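PDB 5KLH: surface glycoprotein from Trypanosoma brucei, which is a procyclic-stage membrane protein of uncertain function whose bilobed ectodomain, the part described here, may act as a sensor at the parasite surface. Local coordinates for residues Arg11-Phe21 against Val47-Val56; Ser156-Ser164 against Ser173-Tyr181. All coordinates share one frame; numbering follows the deposited sequence.

Contact 1 of 2, residues Arg11-Phe21 against Val47-Val56; sequences RDNFKKAVSAF and VAGLGSIPSV
Leu-50 is gripped by three residues of the N-terminal helix region. Leu-50 CD1 lies at the edge of the Phe-14 ring, in the ring plane, 3.6 Å from Phe-14 CD2. Leu-50 CD2 lies over one face of the Arg-11 guanidinium and also meets the aliphatic part of Lys-15, at 4.0 Å from Lys-15 CD. With CG anti to the backbone N (chi1 178°), the Phe-14 ring is carried across toward the hairpin. There its CE2 and CZ side comes obliquely to Val-47 CG2, with Phe-14 CE2 4.1 Å away. One helical turn on, Val-18 crosses Ile-53 at about a right angle, with Val-18 CG2 3.7 Å from Ile-53 CG2. The same Val-18 methyl sits over a face of the Phe-14 ring, toward its rim. Phe-21, just past the helix, lays its ring beside the strand backbone, with Phe-21 CE2 3.8 Å from Pro-54 O. A water donates to Ala-48 O at 2.6 Å and accepts a weak bond from Arg-11 NH1. Helix 208-215 adds to the packing: Leu-212 touches Phe-14, and Pro-208 touches Phe-21 and Ile-53. Val-47 O holds the turn, accepting from Leu-50 N and Gly-51 N. Val-47 is paired with both residues, the pattern of a classic beta bulge. The contact is a short amphipathic helix packed on a beta hairpin, on the turn and first residues of strand 51-63.

Contact 2 of 2, residues Ser156-Ser164 against Ser173-Tyr181; sequences SKLYLVAAS and STQYQSALY
The backbones of 156-164 and 173-181 are joined by one direct hydrogen bond, from Ser-173 N to Val-161 O (2.8 Å, 169° at the hydrogen), with the donor tilted 31° from the carbonyl plane. A water adds a bridge, accepting from Val-161 N and lying 2.9 Å from Tyr-176 O. Further along, Ser-178 CA makes a CA-H...O contact with Tyr-159 O. Leu-180 sits over one face of the Tyr-159 ring in a CH-pi contact, with Leu-180 CG 3.7 Å from the ring centroid. Leu-180 CD1 reaches over the ring margin to 3.4 Å from Tyr-159 CE1. Tyr-159 CB lies 3.9 Å from Ala-179 CB. Both Val-161 methyls lie by Tyr-176 CB; CG1 also meets Ser-173 CB, and CG2 the backbone at Ser-178 and Ala-179. Ala-179 N is buried here with no partner in the model. Two serines shape the loop. Ser-173 OG accepts from Tyr-176 N (2.9 Å) in an ST motif, and Ser-178 OG accepts from Leu-180 N (3.0 Å) in an ST turn. Glu-205 also bonds Ser-173 OG, and Ser-187 O bonds Ser-178 OG. The loop lies between strand 145-164 and helix 208-215, where Ile-210 touches Val-161, Tyr-176 and Ala-179 and Phe-209 touches Leu-180.

In the fold
Both contacts reach the same mixed sheet, but at different depths. Contact 1 is partly buried, its centre about 19 Å from the centre of the chain. Contact 2 is buried, its centre about 8 Å from the chain centre. Their nearest atoms are about 8 Å apart, so they do not touch. Helix 208-215 lines both: Pro-208 and Leu-212 touch contact 1, Ile-210 touches contact 2, and Phe-209 touches both. Arg-214 of this helix also bonds Asn-13 and Tyr-176. The chemistry differs with place. Contact 1 is mainly apolar side-chain packing with a water at its margin. Contact 2 combines apolar packing with a direct backbone bond and serine side chains that bond amides further along the loop.

Contact 1 of 2, residues Arg11-Phe21 against Val47-Val56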
loop_
_atom_site.group_PDB
_atom_site.type_symbol
_atom_site.label_atom_id
_atom_site.label_comp_id
_atom_site.label_asym_id
_atom_site.label_seq_id
_atom_site.Cartn_x
_atom_site.Cartn_y
_atom_site.Cartn_z
ATOM N N ARG A 11 19.633 -8.303 1.089
ATOM C CA ARG A 11 18.707 -8.921 2.035
ATOM C C ARG A 11 19.071 -8.614 3.486
ATOM O O ARG A 11 18.350 -8.987 4.409
ATOM C CB ARG A 11 18.661 -10.442 1.810
ATOM C CG ARG A 11 18.191 -10.831 0.423
ATOM C CD ARG A 11 17.964 -12.334 0.308
ATOM N NE ARG A 11 19.142 -13.093 0.720
ATOM C CZ ARG A 11 19.295 -14.401 0.529
ATOM N NH1 ARG A 11 18.346 -15.098 -0.077
ATOM N NH2 ARG A 11 20.404 -15.005 0.936
ATOM N N ASP A 12 20.181 -7.920 3.691
ATOM C CA ASP A 12 20.678 -7.681 5.044
ATOM C C ASP A 12 19.720 -6.845 5.898
ATOM O O ASP A 12 19.454 -7.187 7.058
ATOM C CB ASP A 12 22.055 -7.014 4.975
ATOM C CG ASP A 12 22.645 -6.736 6.347
ATOM O OD1 ASP A 12 23.257 -7.652 6.935
ATOM O OD2 ASP A 12 22.508 -5.591 6.827
ATOM N N ASN A 13 19.212 -5.751 5.335
ATOM C CA ASN A 13 18.241 -4.909 6.040
ATOM C C ASN A 13 17.017 -5.724 6.455
ATOM O O ASN A 13 16.532 -5.608 7.585
ATOM C CB ASN A 13 17.829 -3.712 5.166
ATOM C CG ASN A 13 16.792 -2.820 5.834
ATOM O OD1 ASN A 13 15.636 -3.212 5.993
ATOM N ND2 ASN A 13 17.195 -1.604 6.205
ATOM N N PHE A 14 16.514 -6.543 5.538
ATOM C CA PHE A 14 15.379 -7.394 5.863
ATOM C C PHE A 14 15.696 -8.374 6.993
ATOM O O PHE A 14 14.907 -8.513 7.926
ATOM C CB PHE A 14 14.904 -8.153 4.633
ATOM C CG PHE A 14 13.770 -9.078 4.918
ATOM C CD1 PHE A 14 12.532 -8.578 5.298
ATOM C CD2 PHE A 14 13.936 -10.448 4.832
ATOM C CE1 PHE A 14 11.483 -9.426 5.574
ATOM C CE2 PHE A 14 12.891 -11.299 5.109
ATOM C CZ PHE A 14 11.659 -10.787 5.484
ATOM N N LYS A 15 16.846 -9.051 6.912
ATOM C CA LYS A 15 17.248 -9.992 7.961
ATOM C C LYS A 15 17.357 -9.320 9.321
ATOM O O LYS A 15 16.978 -9.894 10.343
ATOM C CB LYS A 15 18.585 -10.671 7.600
ATOM C CG LYS A 15 18.458 -11.668 6.471
ATOM C CD LYS A 15 19.828 -12.129 5.915
ATOM C CE LYS A 15 20.693 -12.779 6.978
ATOM N NZ LYS A 15 21.985 -13.252 6.403
ATOM N N LYS A 16 17.859 -8.089 9.343
ATOM C CA LYS A 16 18.000 -7.400 10.602
ATOM C C LYS A 16 16.628 -7.099 11.199
ATOM O O LYS A 16 16.449 -7.202 12.403
ATOM C CB LYS A 16 18.841 -6.134 10.416
ATOM C CG LYS A 16 20.322 -6.473 10.227
ATOM C CD LYS A 16 21.167 -5.265 9.843
ATOM C CE LYS A 16 22.656 -5.583 9.972
ATOM N NZ LYS A 16 23.510 -4.526 9.361
ATOM N N ALA A 17 15.667 -6.759 10.346
ATOM C CA ALA A 17 14.301 -6.497 10.795
ATOM C C ALA A 17 13.666 -7.761 11.375
ATOM O O ALA A 17 12.977 -7.712 12.398
ATOM C CB ALA A 17 13.451 -5.953 9.642
ATOM N N VAL A 18 13.912 -8.890 10.726
ATOM C CA VAL A 18 13.373 -10.161 11.184
ATOM C C VAL A 18 13.936 -10.500 12.566
ATOM O O VAL A 18 13.206 -10.906 13.464
ATOM C CB VAL A 18 13.694 -11.273 10.176
ATOM C CG1 VAL A 18 13.342 -12.640 10.742
ATOM C CG2 VAL A 18 12.928 -11.030 8.886
ATOM N N SER A 19 15.239 -10.298 12.728
ATOM C CA SER A 19 15.905 -10.568 14.002
ATOM C C SER A 19 15.406 -9.681 15.128
ATOM O O SER A 19 15.309 -10.117 16.277
ATOM C CB SER A 19 17.412 -10.392 13.857
ATOM O OG SER A 19 17.911 -11.296 12.893
ATOM N N ALA A 20 15.110 -8.430 14.796
ATOM C CA ALA A 20 14.634 -7.456 15.777
ATOM C C ALA A 20 13.147 -7.587 16.122
ATOM O O ALA A 20 12.702 -7.021 17.120
ATOM C CB ALA A 20 14.913 -6.056 15.279
ATOM N N PHE A 21 12.390 -8.327 15.308
ATOM C CA PHE A 21 10.940 -8.421 15.471
ATOM C C PHE A 21 10.571 -9.176 16.742
ATOM O O PHE A 21 10.959 -10.336 16.930
ATOM C CB PHE A 21 10.316 -9.099 14.238
ATOM C CG PHE A 21 8.812 -9.250 14.292
ATOM C CD1 PHE A 21 7.983 -8.155 14.509
ATOM C CD2 PHE A 21 8.231 -10.491 14.063
ATOM C CE1 PHE A 21 6.595 -8.309 14.520
ATOM C CE2 PHE A 21 6.852 -10.650 14.074
ATOM C CZ PHE A 21 6.034 -9.566 14.309
ATOM N N VAL A 47 10.015 -16.612 2.240
ATOM C CA VAL A 47 10.986 -15.841 1.474
ATOM C C VAL A 47 12.103 -16.741 0.972
ATOM O O VAL A 47 12.805 -17.352 1.768
ATOM C CB VAL A 47 11.586 -14.706 2.321
ATOM C CG1 VAL A 47 12.505 -13.838 1.486
ATOM C CG2 VAL A 47 10.473 -13.863 2.926
ATOM N N ALA A 48 12.259 -16.807 -0.345
ATOM C CA ALA A 48 13.253 -17.678 -0.963
ATOM C C ALA A 48 14.638 -17.459 -0.367
ATOM O O ALA A 48 15.149 -16.330 -0.348
ATOM C CB ALA A 48 13.283 -17.461 -2.462
ATOM N N GLY A 49 15.228 -18.534 0.142
ATOM C CA GLY A 49 16.562 -18.458 0.700
ATOM C C GLY A 49 16.590 -18.132 2.174
ATOM O O GLY A 49 17.608 -18.332 2.829
ATOM N N LEU A 50 15.467 -17.653 2.706
ATOM C CA LEU A 50 15.421 -17.256 4.106
ATOM C C LEU A 50 14.376 -18.045 4.886
ATOM O O LEU A 50 14.366 -18.006 6.112
ATOM C CB LEU A 50 15.137 -15.748 4.221
ATOM C CG LEU A 50 16.219 -14.820 3.650
ATOM C CD1 LEU A 50 15.812 -13.357 3.801
ATOM C CD2 LEU A 50 17.548 -15.066 4.334
ATOM N N GLY A 51 13.496 -18.747 4.170
ATOM C CA GLY A 51 12.557 -19.669 4.797
ATOM C C GLY A 51 11.272 -19.021 5.278
ATOM O O GLY A 51 10.855 -17.985 4.758
ATOM N N SER A 52 10.646 -19.636 6.275
ATOM C CA SER A 52 9.382 -19.138 6.820
ATOM C C SER A 52 9.625 -18.062 7.875
ATOM O O SER A 52 10.402 -18.266 8.813
ATOM C CB SER A 52 8.570 -20.293 7.408
ATOM O OG SER A 52 8.077 -21.126 6.369
ATOM N N ILE A 53 8.947 -16.924 7.716
ATOM C CA ILE A 53 9.189 -15.725 8.522
ATOM C C ILE A 53 7.906 -15.320 9.233
ATOM O O ILE A 53 6.882 -15.178 8.575
ATOM C CB ILE A 53 9.655 -14.544 7.641
ATOM C CG1 ILE A 53 10.808 -14.953 6.711
ATOM C CG2 ILE A 53 10.004 -13.327 8.494
ATOM C CD1 ILE A 53 12.071 -15.307 7.425
ATOM N N PRO A 54 7.948 -15.153 10.562
ATOM C CA PRO A 54 6.723 -14.798 11.294
ATOM C C PRO A 54 6.244 -13.384 11.000
ATOM O O PRO A 54 7.038 -12.484 10.727
ATOM C CB PRO A 54 7.133 -14.921 12.764
ATOM C CG PRO A 54 8.588 -14.695 12.762
ATOM C CD PRO A 54 9.111 -15.249 11.457
ATOM N N SER A 55 4.931 -13.204 11.082
ATOM C CA SER A 55 4.301 -11.906 10.873
ATOM C C SER A 55 3.040 -11.956 11.710
ATOM O O SER A 55 2.375 -12.992 11.755
ATOM C CB SER A 55 3.997 -11.664 9.389
ATOM O OG SER A 55 3.160 -10.527 9.187
ATOM N N VAL A 56 2.724 -10.860 12.391
ATOM C CA VAL A 56 1.606 -10.864 13.316
ATOM C C VAL A 56 0.793 -9.593 13.127
ATOM O O VAL A 56 1.353 -8.497 13.101
ATOM C CB VAL A 56 2.076 -10.958 14.785
ATOM C CG1 VAL A 56 0.875 -10.931 15.714
ATOM C CG2 VAL A 56 2.880 -12.224 15.008
HETATM O O HOH W 1 15.442 -14.082 -1.685
#

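Contact 2 of 2, residues Ser156-Ser164 against Ser173-Tyr181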
loop_
_atom_site.group_PDB
_atom_site.type_symbol
_atom_site.label_atom_id
_atom_site.label_comp_id
_atom_site.label_asym_id
_atom_site.label_seq_id
_atom_site.Cartn_x
_atom_site.Cartn_y
_atom_site.Cartn_z
ATOM N N SER A 156 -11.145 -3.228 -0.470
ATOM C CA SER A 156 -11.463 -4.582 -0.033
ATOM C C SER A 156 -10.674 -4.955 1.217
ATOM O O SER A 156 -11.173 -5.664 2.086
ATOM C CB SER A 156 -11.169 -5.572 -1.144
ATOM O OG SER A 156 -11.440 -6.891 -0.711
ATOM N N LYS A 157 -9.428 -4.498 1.268
ATOM C CA LYS A 157 -8.535 -4.799 2.381
ATOM C C LYS A 157 -7.825 -3.508 2.760
ATOM O O LYS A 157 -7.151 -2.913 1.929
ATOM C CB LYS A 157 -7.538 -5.901 1.995
ATOM C CG LYS A 157 -6.787 -6.495 3.173
ATOM C CD LYS A 157 -6.070 -7.799 2.801
ATOM C CE LYS A 157 -7.012 -8.798 2.133
ATOM N NZ LYS A 157 -6.310 -10.058 1.736
ATOM N N LEU A 158 -7.992 -3.077 4.010
ATOM C CA LEU A 158 -7.386 -1.852 4.484
ATOM C C LEU A 158 -6.255 -2.218 5.432
ATOM O O LEU A 158 -6.490 -2.936 6.397
ATOM C CB LEU A 158 -8.432 -0.987 5.189
ATOM C CG LEU A 158 -7.916 0.319 5.795
ATOM C CD1 LEU A 158 -7.609 1.303 4.700
ATOM C CD2 LEU A 158 -8.940 0.887 6.758
ATOM N N TYR A 159 -5.036 -1.778 5.126
ATOM C CA TYR A 159 -3.862 -2.070 5.959
ATOM C C TYR A 159 -3.472 -0.870 6.792
ATOM O O TYR A 159 -3.212 0.200 6.237
ATOM C CB TYR A 159 -2.664 -2.462 5.090
ATOM C CG TYR A 159 -2.874 -3.651 4.193
ATOM C CD1 TYR A 159 -3.599 -3.536 3.007
ATOM C CD2 TYR A 159 -2.309 -4.875 4.500
ATOM C CE1 TYR A 159 -3.769 -4.627 2.171
ATOM C CE2 TYR A 159 -2.472 -5.968 3.665
ATOM C CZ TYR A 159 -3.202 -5.829 2.503
ATOM O OH TYR A 159 -3.361 -6.905 1.664
ATOM N N LEU A 160 -3.392 -1.038 8.111
ATOM C CA LEU A 160 -3.047 0.063 8.999
ATOM C C LEU A 160 -1.780 -0.289 9.750
ATOM O O LEU A 160 -1.480 -1.472 9.913
ATOM C CB LEU A 160 -4.191 0.352 9.978
ATOM C CG LEU A 160 -5.548 0.634 9.335
ATOM C CD1 LEU A 160 -6.658 0.759 10.382
ATOM C CD2 LEU A 160 -5.464 1.912 8.528
ATOM N N VAL A 161 -1.034 0.724 10.187
ATOM C CA VAL A 161 0.228 0.483 10.887
ATOM C C VAL A 161 0.337 1.287 12.174
ATOM O O VAL A 161 0.047 2.493 12.208
ATOM C CB VAL A 161 1.440 0.800 9.963
ATOM C CG1 VAL A 161 2.753 0.416 10.617
ATOM C CG2 VAL A 161 1.313 0.067 8.639
ATOM N N ALA A 162 0.742 0.601 13.238
ATOM C CA ALA A 162 1.037 1.261 14.513
ATOM C C ALA A 162 2.529 1.240 14.799
ATOM O O ALA A 162 3.213 0.268 14.488
ATOM C CB ALA A 162 0.280 0.589 15.658
ATOM N N ALA A 163 3.011 2.315 15.412
ATOM C CA ALA A 163 4.400 2.465 15.847
ATOM C C ALA A 163 4.494 2.518 17.367
ATOM O O ALA A 163 3.576 3.003 18.034
ATOM C CB ALA A 163 4.996 3.727 15.267
ATOM N N SER A 164 5.602 2.041 17.916
ATOM C CA SER A 164 5.850 2.219 19.347
ATOM C C SER A 164 5.841 3.692 19.730
ATOM O O SER A 164 6.338 4.537 18.987
ATOM C CB SER A 164 7.192 1.608 19.748
ATOM O OG SER A 164 7.216 0.228 19.470
ATOM N N SER A 173 1.204 4.903 13.157
ATOM C CA SER A 173 2.446 5.252 12.485
ATOM C C SER A 173 2.332 6.580 11.756
ATOM O O SER A 173 1.304 6.893 11.134
ATOM C CB SER A 173 2.860 4.146 11.506
ATOM O OG SER A 173 4.069 4.477 10.848
ATOM N N THR A 174 3.405 7.352 11.859
ATOM C CA THR A 174 3.611 8.568 11.098
ATOM C C THR A 174 4.098 8.256 9.689
ATOM O O THR A 174 3.625 8.830 8.707
ATOM C CB THR A 174 4.647 9.476 11.792
ATOM O OG1 THR A 174 4.168 9.830 13.093
ATOM C CG2 THR A 174 4.884 10.723 10.980
ATOM N N GLN A 175 5.033 7.321 9.588
ATOM C CA GLN A 175 5.706 7.079 8.325
ATOM C C GLN A 175 4.913 6.132 7.421
ATOM O O GLN A 175 4.890 6.289 6.196
ATOM C CB GLN A 175 7.100 6.514 8.575
ATOM C CG GLN A 175 7.977 6.525 7.339
ATOM C CD GLN A 175 8.097 7.918 6.758
ATOM O OE1 GLN A 175 8.619 8.815 7.401
ATOM N NE2 GLN A 175 7.579 8.113 5.543
ATOM N N TYR A 176 4.250 5.151 8.010
ATOM C CA TYR A 176 3.537 4.173 7.192
ATOM C C TYR A 176 2.039 4.380 7.266
ATOM O O TYR A 176 1.435 4.156 8.319
ATOM C CB TYR A 176 3.891 2.749 7.637
ATOM C CG TYR A 176 5.339 2.379 7.431
ATOM C CD1 TYR A 176 6.292 2.622 8.421
ATOM C CD2 TYR A 176 5.759 1.797 6.244
ATOM C CE1 TYR A 176 7.616 2.286 8.217
ATOM C CE2 TYR A 176 7.081 1.464 6.039
ATOM C CZ TYR A 176 7.995 1.703 7.031
ATOM O OH TYR A 176 9.313 1.380 6.836
ATOM N N GLN A 177 1.429 4.799 6.156
ATOM C CA GLN A 177 -0.015 4.987 6.107
ATOM C C GLN A 177 -0.673 3.717 5.584
ATOM O O GLN A 177 -1.892 3.606 5.547
ATOM C CB GLN A 177 -0.389 6.191 5.236
ATOM C CG GLN A 177 -0.106 7.570 5.877
ATOM C CD GLN A 177 1.106 8.267 5.276
ATOM O OE1 GLN A 177 1.897 7.654 4.564
ATOM N NE2 GLN A 177 1.249 9.558 5.553
ATOM N N SER A 178 0.159 2.780 5.134
ATOM C CA SER A 178 -0.277 1.428 4.804
ATOM C C SER A 178 0.868 0.467 5.063
ATOM O O SER A 178 2.037 0.881 5.069
ATOM C CB SER A 178 -0.734 1.339 3.337
ATOM O OG SER A 178 -1.027 -0.014 2.981
ATOM N N ALA A 179 0.537 -0.807 5.277
ATOM C CA ALA A 179 1.574 -1.833 5.369
ATOM C C ALA A 179 2.064 -2.253 3.999
ATOM O O ALA A 179 3.125 -2.868 3.887
ATOM C CB ALA A 179 1.066 -3.060 6.134
ATOM N N LEU A 180 1.287 -1.953 2.950
ATOM C CA LEU A 180 1.683 -2.316 1.589
ATOM C C LEU A 180 2.544 -1.249 0.912
ATOM O O LEU A 180 2.245 -0.071 0.998
ATOM C CB LEU A 180 0.453 -2.563 0.711
ATOM C CG LEU A 180 -0.437 -3.780 0.901
ATOM C CD1 LEU A 180 -1.493 -3.746 -0.189
ATOM C CD2 LEU A 180 0.391 -5.044 0.777
ATOM N N TYR A 181 3.602 -1.668 0.226
ATOM C CA TYR A 181 4.378 -0.765 -0.618
ATOM C C TYR A 181 3.427 -0.087 -1.606
ATOM O O TYR A 181 2.575 -0.770 -2.168
ATOM C CB TYR A 181 5.444 -1.564 -1.360
ATOM C CG TYR A 181 6.475 -0.762 -2.105
ATOM C CD1 TYR A 181 7.624 -0.342 -1.472
ATOM C CD2 TYR A 181 6.323 -0.479 -3.448
ATOM C CE1 TYR A 181 8.593 0.361 -2.150
ATOM C CE2 TYR A 181 7.291 0.220 -4.141
ATOM C CZ TYR A 181 8.419 0.645 -3.479
ATOM O OH TYR A 181 9.394 1.346 -4.149
HETATM O O HOH W 2 -1.290 3.440 9.173
#